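Local coordinates for putative lipoprotein (Bacteroides thetaiotaomicron, PDB 4Q1Z) that is of unknown function but is probably a lipoprotein of the DUF4876 family, built from two beta-rich domains with almost no helix, at residues 148-153 against 176-181; 242-247 against 298-303. All blocks are in the same frame, centred on the assembly; numbering follows the deposited sequence.

Strand 177-180 is common ground for the two contacts, whose centres lie about 7 Å apart. In interaction 1 (148-153 against 176-181) one edge of this strand pairs with strand 148-152; its other edge takes strand 238-245, which supplies the first half of interaction 2 (242-247 against 298-303). V178 carries the join: its O lies 2.9 Å from V243 N and its N 3.0 Å from F244 O, both probable hydrogen bonds. Strand 299-303, from a separate three-stranded sheet, then covers the side bearing A150 and V178, as A300 touches V178 and I302 touches A150. Interaction 1 thus lies within a sheet, interaction 2 between sheets.

Interaction 1 of 2, residues 148-153 against 176-181; sequences YFANLT and ERVWKF
With CG anti to its carbonyl carbon (chi1 -66°), Y148 lays its ring alongside K180, whose CG sits between backbone N and carbonyl carbon and whose chain then runs out straight, pointing the same way as the tyrosine. CD2 of the Y148 ring meets CB of K180 and CG1 of V178, each at 3.7 Å. Polar ends suit this partly exposed corner: a water in the ring plane is 2.9 Å from Y148 OH and weakly bound by K180 NZ. A leucine in place of Y148 would probably leave this water without its phenolic partner and the K180 chain without the ring it runs beside. Behind these side chains runs an antiparallel ladder. F149 and W179 are a well-formed hydrogen-bonded pair in it: F149 N to W179 O and W179 N to F149 O are both 2.8 Å and nearly straight at 170°. Their aromatic side chains share the sheet face with N151 and R177, and F225 and Y257 pack against both rings. On the sheet face that carries Y148, A150 touches I302 and V178 touches A300 of strand 299-303; a small and a branched apolar side chain suit this buried face between two sheets. Toward E176 the pairing slackens, N151 N reaching R177 O only weakly, although E176 N gives N151 O a sound bond of 2.9 Å. N151 ND2 also makes a weak bond to E176 OE2, with amide and carboxylate planes 85° apart, while its OD1 is held by Y257. Using both ends of its amide, buried N151 probably keeps a fixed rotation and offsets some of the carboxylate's charge.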
ATOM      1  N   TYR A 148      -4.879 -10.255  -3.899  1.00 49.16           N
ATOM      2  CA  TYR A 148      -3.865 -10.774  -4.799  1.00 46.57           C
ATOM      3  C   TYR A 148      -2.630  -9.918  -4.841  1.00 49.05           C
ATOM      4  O   TYR A 148      -2.696  -8.716  -4.612  1.00 49.81           O
ATOM      5  CB  TYR A 148      -4.439 -10.863  -6.206  1.00 47.19           C
ATOM      6  CG  TYR A 148      -5.542 -11.877  -6.353  1.00 49.71           C
ATOM      7  CD1 TYR A 148      -6.868 -11.527  -6.125  1.00 51.83           C
ATOM      8  CD2 TYR A 148      -5.263 -13.192  -6.717  1.00 50.50           C
ATOM      9  CE1 TYR A 148      -7.890 -12.463  -6.243  1.00 53.80           C
ATOM     10  CE2 TYR A 148      -6.275 -14.140  -6.826  1.00 51.95           C
ATOM     11  CZ  TYR A 148      -7.590 -13.769  -6.597  1.00 59.10           C
ATOM     12  OH  TYR A 148      -8.600 -14.700  -6.698  1.00 57.36           O
ATOM     13  N   PHE A 149      -1.505 -10.556  -5.183  1.00 43.37           N
ATOM     14  CA  PHE A 149      -0.181  -9.996  -5.395  1.00 40.70           C
ATOM     15  C   PHE A 149       0.329 -10.519  -6.702  1.00 44.39           C
ATOM     16  O   PHE A 149       0.338 -11.734  -6.889  1.00 45.62           O
ATOM     17  CB  PHE A 149       0.790 -10.392  -4.250  1.00 41.77           C
ATOM     18  CG  PHE A 149       2.184  -9.835  -4.409  1.00 42.30           C
ATOM     19  CD1 PHE A 149       3.066 -10.364  -5.360  1.00 44.08           C
ATOM     20  CD2 PHE A 149       2.631  -8.796  -3.596  1.00 44.76           C
ATOM     21  CE1 PHE A 149       4.330  -9.806  -5.561  1.00 44.23           C
ATOM     22  CE2 PHE A 149       3.923  -8.272  -3.755  1.00 47.51           C
ATOM     23  CZ  PHE A 149       4.761  -8.777  -4.743  1.00 44.81           C
ATOM     24  N   ALA A 150       0.826  -9.627  -7.571  1.00 39.68           N
ATOM     25  CA  ALA A 150       1.422 -10.007  -8.841  1.00 39.36           C
ATOM     26  C   ALA A 150       2.613  -9.111  -9.226  1.00 43.68           C
ATOM     27  O   ALA A 150       2.695  -7.942  -8.822  1.00 40.81           O
ATOM     28  CB  ALA A 150       0.365  -9.956  -9.953  1.00 39.76           C
ATOM     29  N   ASN A 151       3.529  -9.685 -10.027  1.00 41.34           N
ATOM     30  CA  ASN A 151       4.608  -8.969 -10.700  1.00 40.97           C
ATOM     31  C   ASN A 151       4.205  -8.956 -12.175  1.00 45.01           C
ATOM     32  O   ASN A 151       3.569  -9.900 -12.652  1.00 45.08           O
ATOM     33  CB  ASN A 151       6.011  -9.558 -10.446  1.00 41.39           C
ATOM     34  CG  ASN A 151       6.300 -10.866 -11.128  1.00 51.33           C
ATOM     35  OD1 ASN A 151       5.790 -11.902 -10.741  1.00 49.75           O
ATOM     36  ND2 ASN A 151       7.142 -10.847 -12.150  1.00 45.44           N
ATOM     37  N   LEU A 152       4.462  -7.867 -12.866  1.00 41.74           N
ATOM     38  CA  LEU A 152       4.020  -7.772 -14.255  1.00 41.14           C
ATOM     39  C   LEU A 152       5.132  -8.130 -15.211  1.00 45.04           C
ATOM     40  O   LEU A 152       6.299  -8.094 -14.841  1.00 43.50           O
ATOM     41  CB  LEU A 152       3.461  -6.353 -14.609  1.00 40.28           C
ATOM     42  CG  LEU A 152       2.524  -5.620 -13.630  1.00 41.99           C
ATOM     43  CD1 LEU A 152       2.122  -4.325 -14.208  1.00 41.35           C
ATOM     44  CD2 LEU A 152       1.255  -6.418 -13.324  1.00 41.86           C
ATOM     45  N   THR A 153       4.749  -8.422 -16.461  1.00 44.05           N
ATOM     46  CA  THR A 153       5.646  -8.697 -17.575  1.00 44.48           C
ATOM     47  C   THR A 153       5.806  -7.421 -18.463  1.00 50.07           C
ATOM     48  O   THR A 153       4.839  -6.653 -18.590  1.00 49.70           O
ATOM     49  CB  THR A 153       5.129  -9.887 -18.402  1.00 45.01           C
ATOM     50  OG1 THR A 153       6.171 -10.333 -19.286  1.00 44.39           O
ATOM     51  CG2 THR A 153       3.882  -9.561 -19.201  1.00 39.97           C
ATOM     52  N   GLU A 176       2.930 -11.833 -14.770  1.00 42.57           N
ATOM     53  CA  GLU A 176       3.860 -12.926 -14.993  1.00 41.95           C
ATOM     54  C   GLU A 176       3.472 -14.077 -14.043  1.00 47.87           C
ATOM     55  O   GLU A 176       3.174 -15.192 -14.506  1.00 45.20           O
ATOM     56  CB  GLU A 176       5.295 -12.444 -14.762  1.00 42.76           C
ATOM     57  CG  GLU A 176       6.350 -13.466 -15.145  1.00 58.61           C
ATOM     58  CD  GLU A 176       7.702 -13.189 -14.530  1.00 83.78           C
ATOM     59  OE1 GLU A 176       8.444 -12.356 -15.096  1.00 64.79           O
ATOM     60  OE2 GLU A 176       8.009 -13.779 -13.466  1.00 86.76           O
ATOM     61  N   ARG A 177       3.444 -13.775 -12.706  1.00 46.35           N
ATOM     62  CA  ARG A 177       3.039 -14.685 -11.618  1.00 45.63           C
ATOM     63  C   ARG A 177       2.070 -13.952 -10.671  1.00 46.29           C
ATOM     64  O   ARG A 177       2.220 -12.756 -10.438  1.00 45.99           O
ATOM     65  CB  ARG A 177       4.247 -15.268 -10.852  1.00 44.21           C
ATOM     66  CG  ARG A 177       3.877 -16.546 -10.102  1.00 45.40           C
ATOM     67  CD  ARG A 177       4.990 -17.087  -9.236  1.00 47.11           C
ATOM     68  NE  ARG A 177       6.185 -17.465 -10.000  1.00 50.01           N
ATOM     69  CZ  ARG A 177       6.440 -18.695 -10.450  1.00 59.09           C
ATOM     70  NH1 ARG A 177       5.576 -19.680 -10.241  1.00 41.64           N
ATOM     71  NH2 ARG A 177       7.554 -18.941 -11.123  1.00 44.21           N
ATOM     72  N   VAL A 178       1.043 -14.664 -10.199  1.00 41.80           N
ATOM     73  CA  VAL A 178      -0.031 -14.166  -9.314  1.00 40.66           C
ATOM     74  C   VAL A 178      -0.118 -15.076  -8.073  1.00 46.19           C
ATOM     75  O   VAL A 178      -0.076 -16.305  -8.184  1.00 46.05           O
ATOM     76  CB  VAL A 178      -1.435 -14.065 -10.021  1.00 42.85           C
ATOM     77  CG1 VAL A 178      -2.429 -13.290  -9.165  1.00 42.11           C
ATOM     78  CG2 VAL A 178      -1.344 -13.471 -11.440  1.00 41.67           C
ATOM     79  N   TRP A 179      -0.177 -14.450  -6.903  1.00 43.35           N
ATOM     80  CA  TRP A 179      -0.352 -15.061  -5.590  1.00 43.25           C
ATOM     81  C   TRP A 179      -1.559 -14.416  -4.939  1.00 48.63           C
ATOM     82  O   TRP A 179      -2.003 -13.350  -5.381  1.00 47.09           O
ATOM     83  CB  TRP A 179       0.889 -14.859  -4.683  1.00 40.70           C
ATOM     84  CG  TRP A 179       2.185 -15.373  -5.218  1.00 40.54           C
ATOM     85  CD1 TRP A 179       3.052 -14.715  -6.049  1.00 42.65           C
ATOM     86  CD2 TRP A 179       2.823 -16.611  -4.868  1.00 40.28           C
ATOM     87  NE1 TRP A 179       4.150 -15.507  -6.302  1.00 41.62           N
ATOM     88  CE2 TRP A 179       4.059 -16.653  -5.545  1.00 43.59           C
ATOM     89  CE3 TRP A 179       2.468 -17.697  -4.043  1.00 42.08           C
ATOM     90  CZ2 TRP A 179       4.962 -17.723  -5.390  1.00 43.57           C
ATOM     91  CZ3 TRP A 179       3.329 -18.784  -3.949  1.00 43.27           C
ATOM     92  CH2 TRP A 179       4.565 -18.784  -4.609  1.00 43.75           C
ATOM     93  N   LYS A 180      -2.076 -15.037  -3.878  1.00 47.87           N
ATOM     94  CA  LYS A 180      -3.141 -14.446  -3.072  1.00 47.72           C
ATOM     95  C   LYS A 180      -2.907 -14.759  -1.608  1.00 51.51           C
ATOM     96  O   LYS A 180      -2.202 -15.706  -1.260  1.00 52.40           O
ATOM     97  CB  LYS A 180      -4.568 -14.837  -3.526  1.00 49.69           C
ATOM     98  CG  LYS A 180      -5.058 -16.230  -3.186  1.00 53.86           C
ATOM     99  CD  LYS A 180      -6.498 -16.348  -3.637  1.00 57.95           C
ATOM    100  CE  LYS A 180      -6.986 -17.767  -3.619  1.00 80.73           C
ATOM    101  NZ  LYS A 180      -8.429 -17.846  -3.964  1.00 96.53           N
ATOM    102  N   PHE A 181      -3.480 -13.947  -0.750  1.00 47.67           N
ATOM    103  CA  PHE A 181      -3.405 -14.207   0.669  1.00 46.59           C
ATOM    104  C   PHE A 181      -4.382 -15.335   0.970  1.00 54.56           C
ATOM    105  O   PHE A 181      -5.489 -15.332   0.408  1.00 54.02           O
ATOM    106  CB  PHE A 181      -3.759 -12.936   1.476  1.00 45.69           C
ATOM    107  CG  PHE A 181      -2.679 -11.879   1.528  1.00 45.60           C
ATOM    108  CD1 PHE A 181      -1.714 -11.894   2.530  1.00 46.63           C
ATOM    109  CD2 PHE A 181      -2.654 -10.836   0.602  1.00 48.06           C
ATOM    110  CE1 PHE A 181      -0.733 -10.901   2.597  1.00 45.90           C
ATOM    111  CE2 PHE A 181      -1.682  -9.821   0.687  1.00 49.11           C
ATOM    112  CZ  PHE A 181      -0.715  -9.879   1.669  1.00 46.27           C
TER
HETATM  113  O   HOH W   1      -8.011 -17.499  -7.419  1.00 66.05           O

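Interaction 2 of 2, residues 242-247 against 298-303; sequences HVFYQG and YYAKIP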
ATOM      1  N   HIS A 242      -0.415 -19.844  -4.259  1.00 48.64           N
ATOM      2  CA  HIS A 242      -0.043 -19.662  -5.663  1.00 47.14           C
ATOM      3  C   HIS A 242      -1.307 -19.687  -6.519  1.00 51.93           C
ATOM      4  O   HIS A 242      -2.181 -20.547  -6.302  1.00 54.30           O
ATOM      5  CB  HIS A 242       0.957 -20.724  -6.126  1.00 47.53           C
ATOM      6  CG  HIS A 242       1.543 -20.429  -7.476  1.00 49.47           C
ATOM      7  ND1 HIS A 242       1.072 -21.054  -8.620  1.00 50.80           N
ATOM      8  CD2 HIS A 242       2.492 -19.535  -7.825  1.00 49.12           C
ATOM      9  CE1 HIS A 242       1.785 -20.554  -9.614  1.00 49.20           C
ATOM     10  NE2 HIS A 242       2.661 -19.653  -9.182  1.00 48.96           N
ATOM     11  N   VAL A 243      -1.422 -18.717  -7.456  1.00 45.51           N
ATOM     12  CA  VAL A 243      -2.598 -18.557  -8.301  1.00 44.88           C
ATOM     13  C   VAL A 243      -2.300 -18.858  -9.773  1.00 49.55           C
ATOM     14  O   VAL A 243      -3.036 -19.642 -10.372  1.00 51.11           O
ATOM     15  CB  VAL A 243      -3.262 -17.158  -8.136  1.00 46.72           C
ATOM     16  CG1 VAL A 243      -4.402 -16.960  -9.131  1.00 45.98           C
ATOM     17  CG2 VAL A 243      -3.769 -16.958  -6.711  1.00 46.73           C
ATOM     18  N   PHE A 244      -1.305 -18.192 -10.373  1.00 43.85           N
ATOM     19  CA  PHE A 244      -1.059 -18.322 -11.797  1.00 43.16           C
ATOM     20  C   PHE A 244       0.387 -18.142 -12.162  1.00 46.61           C
ATOM     21  O   PHE A 244       1.052 -17.249 -11.663  1.00 46.29           O
ATOM     22  CB  PHE A 244      -1.899 -17.257 -12.559  1.00 45.02           C
ATOM     23  CG  PHE A 244      -1.637 -17.096 -14.049  1.00 46.32           C
ATOM     24  CD1 PHE A 244      -0.534 -16.376 -14.509  1.00 47.85           C
ATOM     25  CD2 PHE A 244      -2.537 -17.588 -14.987  1.00 47.35           C
ATOM     26  CE1 PHE A 244      -0.310 -16.218 -15.878  1.00 48.33           C
ATOM     27  CE2 PHE A 244      -2.337 -17.378 -16.352  1.00 48.79           C
ATOM     28  CZ  PHE A 244      -1.214 -16.728 -16.788  1.00 46.45           C
ATOM     29  N   TYR A 245       0.843 -18.970 -13.094  1.00 44.63           N
ATOM     30  CA  TYR A 245       2.159 -18.933 -13.718  1.00 44.51           C
ATOM     31  C   TYR A 245       2.032 -19.687 -15.000  1.00 48.85           C
ATOM     32  O   TYR A 245       1.545 -20.811 -14.983  1.00 49.00           O
ATOM     33  CB  TYR A 245       3.288 -19.478 -12.828  1.00 45.94           C
ATOM     34  CG  TYR A 245       4.660 -19.284 -13.436  1.00 48.03           C
ATOM     35  CD1 TYR A 245       5.175 -18.007 -13.652  1.00 48.40           C
ATOM     36  CD2 TYR A 245       5.438 -20.378 -13.820  1.00 50.51           C
ATOM     37  CE1 TYR A 245       6.430 -17.818 -14.236  1.00 46.70           C
ATOM     38  CE2 TYR A 245       6.696 -20.200 -14.410  1.00 51.93           C
ATOM     39  CZ  TYR A 245       7.194 -18.914 -14.599  1.00 59.01           C
ATOM     40  OH  TYR A 245       8.442 -18.711 -15.151  1.00 61.60           O
ATOM     41  N   GLN A 246       2.343 -19.007 -16.115  1.00 45.13           N
ATOM     42  CA  GLN A 246       2.348 -19.497 -17.489  1.00 46.64           C
ATOM     43  C   GLN A 246       1.061 -20.286 -17.876  1.00 54.58           C
ATOM     44  O   GLN A 246       1.126 -21.374 -18.464  1.00 57.35           O
ATOM     45  CB  GLN A 246       3.630 -20.315 -17.743  1.00 47.65           C
ATOM     46  CG  GLN A 246       4.845 -19.396 -17.784  1.00 60.73           C
ATOM     47  CD  GLN A 246       6.156 -20.078 -18.044  1.00 71.00           C
ATOM     48  OE1 GLN A 246       6.266 -21.309 -18.083  1.00 61.08           O
ATOM     49  NE2 GLN A 246       7.182 -19.264 -18.259  1.00 59.69           N
ATOM     50  N   GLY A 247      -0.087 -19.697 -17.567  1.00 50.05           N
ATOM     51  CA  GLY A 247      -1.404 -20.260 -17.856  1.00 50.74           C
ATOM     52  C   GLY A 247      -1.909 -21.321 -16.893  1.00 55.66           C
ATOM     53  O   GLY A 247      -3.020 -21.815 -17.067  1.00 56.38           O
ATOM     54  N   TYR A 298       1.969 -17.516 -21.324  1.00 47.50           N
ATOM     55  CA  TYR A 298       0.689 -16.935 -20.988  1.00 46.21           C
ATOM     56  C   TYR A 298       0.822 -16.037 -19.794  1.00 51.52           C
ATOM     57  O   TYR A 298       1.558 -16.347 -18.839  1.00 50.69           O
ATOM     58  CB  TYR A 298      -0.361 -18.034 -20.730  1.00 46.87           C
ATOM     59  CG  TYR A 298      -0.923 -18.613 -22.010  1.00 48.88           C
ATOM     60  CD1 TYR A 298      -1.999 -18.012 -22.658  1.00 50.97           C
ATOM     61  CD2 TYR A 298      -0.347 -19.734 -22.605  1.00 50.43           C
ATOM     62  CE1 TYR A 298      -2.491 -18.510 -23.862  1.00 52.40           C
ATOM     63  CE2 TYR A 298      -0.828 -20.242 -23.811  1.00 52.52           C
ATOM     64  CZ  TYR A 298      -1.905 -19.629 -24.437  1.00 62.31           C
ATOM     65  OH  TYR A 298      -2.392 -20.125 -25.635  1.00 63.63           O
ATOM     66  N   TYR A 299       0.120 -14.887 -19.875  1.00 47.62           N
ATOM     67  CA  TYR A 299       0.103 -13.851 -18.850  1.00 45.28           C
ATOM     68  C   TYR A 299      -1.298 -13.654 -18.362  1.00 49.02           C
ATOM     69  O   TYR A 299      -2.252 -13.941 -19.096  1.00 50.72           O
ATOM     70  CB  TYR A 299       0.714 -12.564 -19.407  1.00 45.29           C
ATOM     71  CG  TYR A 299       2.159 -12.779 -19.819  1.00 45.40           C
ATOM     72  CD1 TYR A 299       3.132 -13.122 -18.875  1.00 45.66           C
ATOM     73  CD2 TYR A 299       2.535 -12.747 -21.158  1.00 45.82           C
ATOM     74  CE1 TYR A 299       4.442 -13.380 -19.252  1.00 42.62           C
ATOM     75  CE2 TYR A 299       3.854 -12.972 -21.541  1.00 45.96           C
ATOM     76  CZ  TYR A 299       4.804 -13.271 -20.579  1.00 49.51           C
ATOM     77  OH  TYR A 299       6.108 -13.475 -20.931  1.00 53.12           O
ATOM     78  N   ALA A 300      -1.444 -13.279 -17.095  1.00 45.12           N
ATOM     79  CA  ALA A 300      -2.793 -13.112 -16.522  1.00 45.08           C
ATOM     80  C   ALA A 300      -3.262 -11.714 -16.737  1.00 48.03           C
ATOM     81  O   ALA A 300      -2.504 -10.771 -16.518  1.00 46.35           O
ATOM     82  CB  ALA A 300      -2.790 -13.444 -15.035  1.00 45.34           C
ATOM     83  N   LYS A 301      -4.504 -11.572 -17.203  1.00 47.27           N
ATOM     84  CA  LYS A 301      -5.121 -10.269 -17.453  1.00 46.44           C
ATOM     85  C   LYS A 301      -5.647  -9.739 -16.145  1.00 48.39           C
ATOM     86  O   LYS A 301      -6.634 -10.244 -15.620  1.00 48.36           O
ATOM     87  CB  LYS A 301      -6.215 -10.346 -18.532  1.00 48.00           C
ATOM     88  CG  LYS A 301      -5.656 -10.511 -19.934  1.00 39.01           C
ATOM     89  CD  LYS A 301      -6.799 -10.511 -20.924  1.00 46.97           C
ATOM     90  CE  LYS A 301      -6.467 -11.319 -22.162  1.00 52.34           C
ATOM     91  NZ  LYS A 301      -7.591 -11.359 -23.131  1.00 48.12           N
ATOM     92  N   ILE A 302      -4.933  -8.761 -15.584  1.00 44.31           N
ATOM     93  CA  ILE A 302      -5.294  -8.142 -14.312  1.00 43.48           C
ATOM     94  C   ILE A 302      -6.114  -6.872 -14.593  1.00 50.10           C
ATOM     95  O   ILE A 302      -5.549  -5.902 -15.104  1.00 49.54           O
ATOM     96  CB  ILE A 302      -4.027  -7.861 -13.458  1.00 44.47           C
ATOM     97  CG1 ILE A 302      -3.305  -9.196 -13.081  1.00 43.73           C
ATOM     98  CG2 ILE A 302      -4.344  -6.996 -12.214  1.00 42.38           C
ATOM     99  CD1 ILE A 302      -1.854  -9.048 -12.781  1.00 43.11           C
ATOM    100  N   PRO A 303      -7.435  -6.838 -14.265  1.00 47.40           N
ATOM    101  CA  PRO A 303      -8.209  -5.605 -14.474  1.00 47.49           C
ATOM    102  C   PRO A 303      -7.644  -4.442 -13.656  1.00 52.01           C
ATOM    103  O   PRO A 303      -7.504  -4.523 -12.423  1.00 51.16           O
ATOM    104  CB  PRO A 303      -9.625  -6.005 -14.018  1.00 49.38           C
ATOM    105  CG  PRO A 303      -9.654  -7.501 -14.214  1.00 53.64           C
ATOM    106  CD  PRO A 303      -8.296  -7.890 -13.698  1.00 48.87           C
TER
HETATM  107  O   HOH W   2       3.409 -16.355 -16.763  1.00 44.51           O
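F244 and A300 keep their CA atoms 7.2 Å apart, whereas Q246 and Y298 close to 4.6 Å, so the two backbones converge toward Y298 without pairing as strands. F244 belongs to a classic beta bulge: it and V243 both face V178 of strand 177-180. F244, with CG anti to its backbone N (chi1 172°), reaches across to strand 299-303 of another sheet. The methyl of A300 sits over one face of the ring in a CH-pi contact, its CB 3.7 Å from the F244 ring centroid and 10° off the normal. Alanine suits this place, since its single methyl can sit over the centre of that face while also touching V178. At the ring edge, F244 CZ is 3.5 Å from Y298 O, so the aromatic rim, slightly positive, faces a carbonyl oxygen. Phenylalanine fits a buried spot like this, having a broad apolar face and no polar group to satisfy. Y298 turns CB toward G247 N, and its ring goes on to a cation-pi contact with K286. At positive phi (80°), position 247 is easily taken by glycine; a side chain there would probably come close to CB of Y298. Q246 CA sends a CA-H...O contact to Y298 O. The same carbonyl oxygen accepts from a water at 2.8 Å, and that water in turn accepts from Q246 N at 2.9 Å, bridging the two backbones.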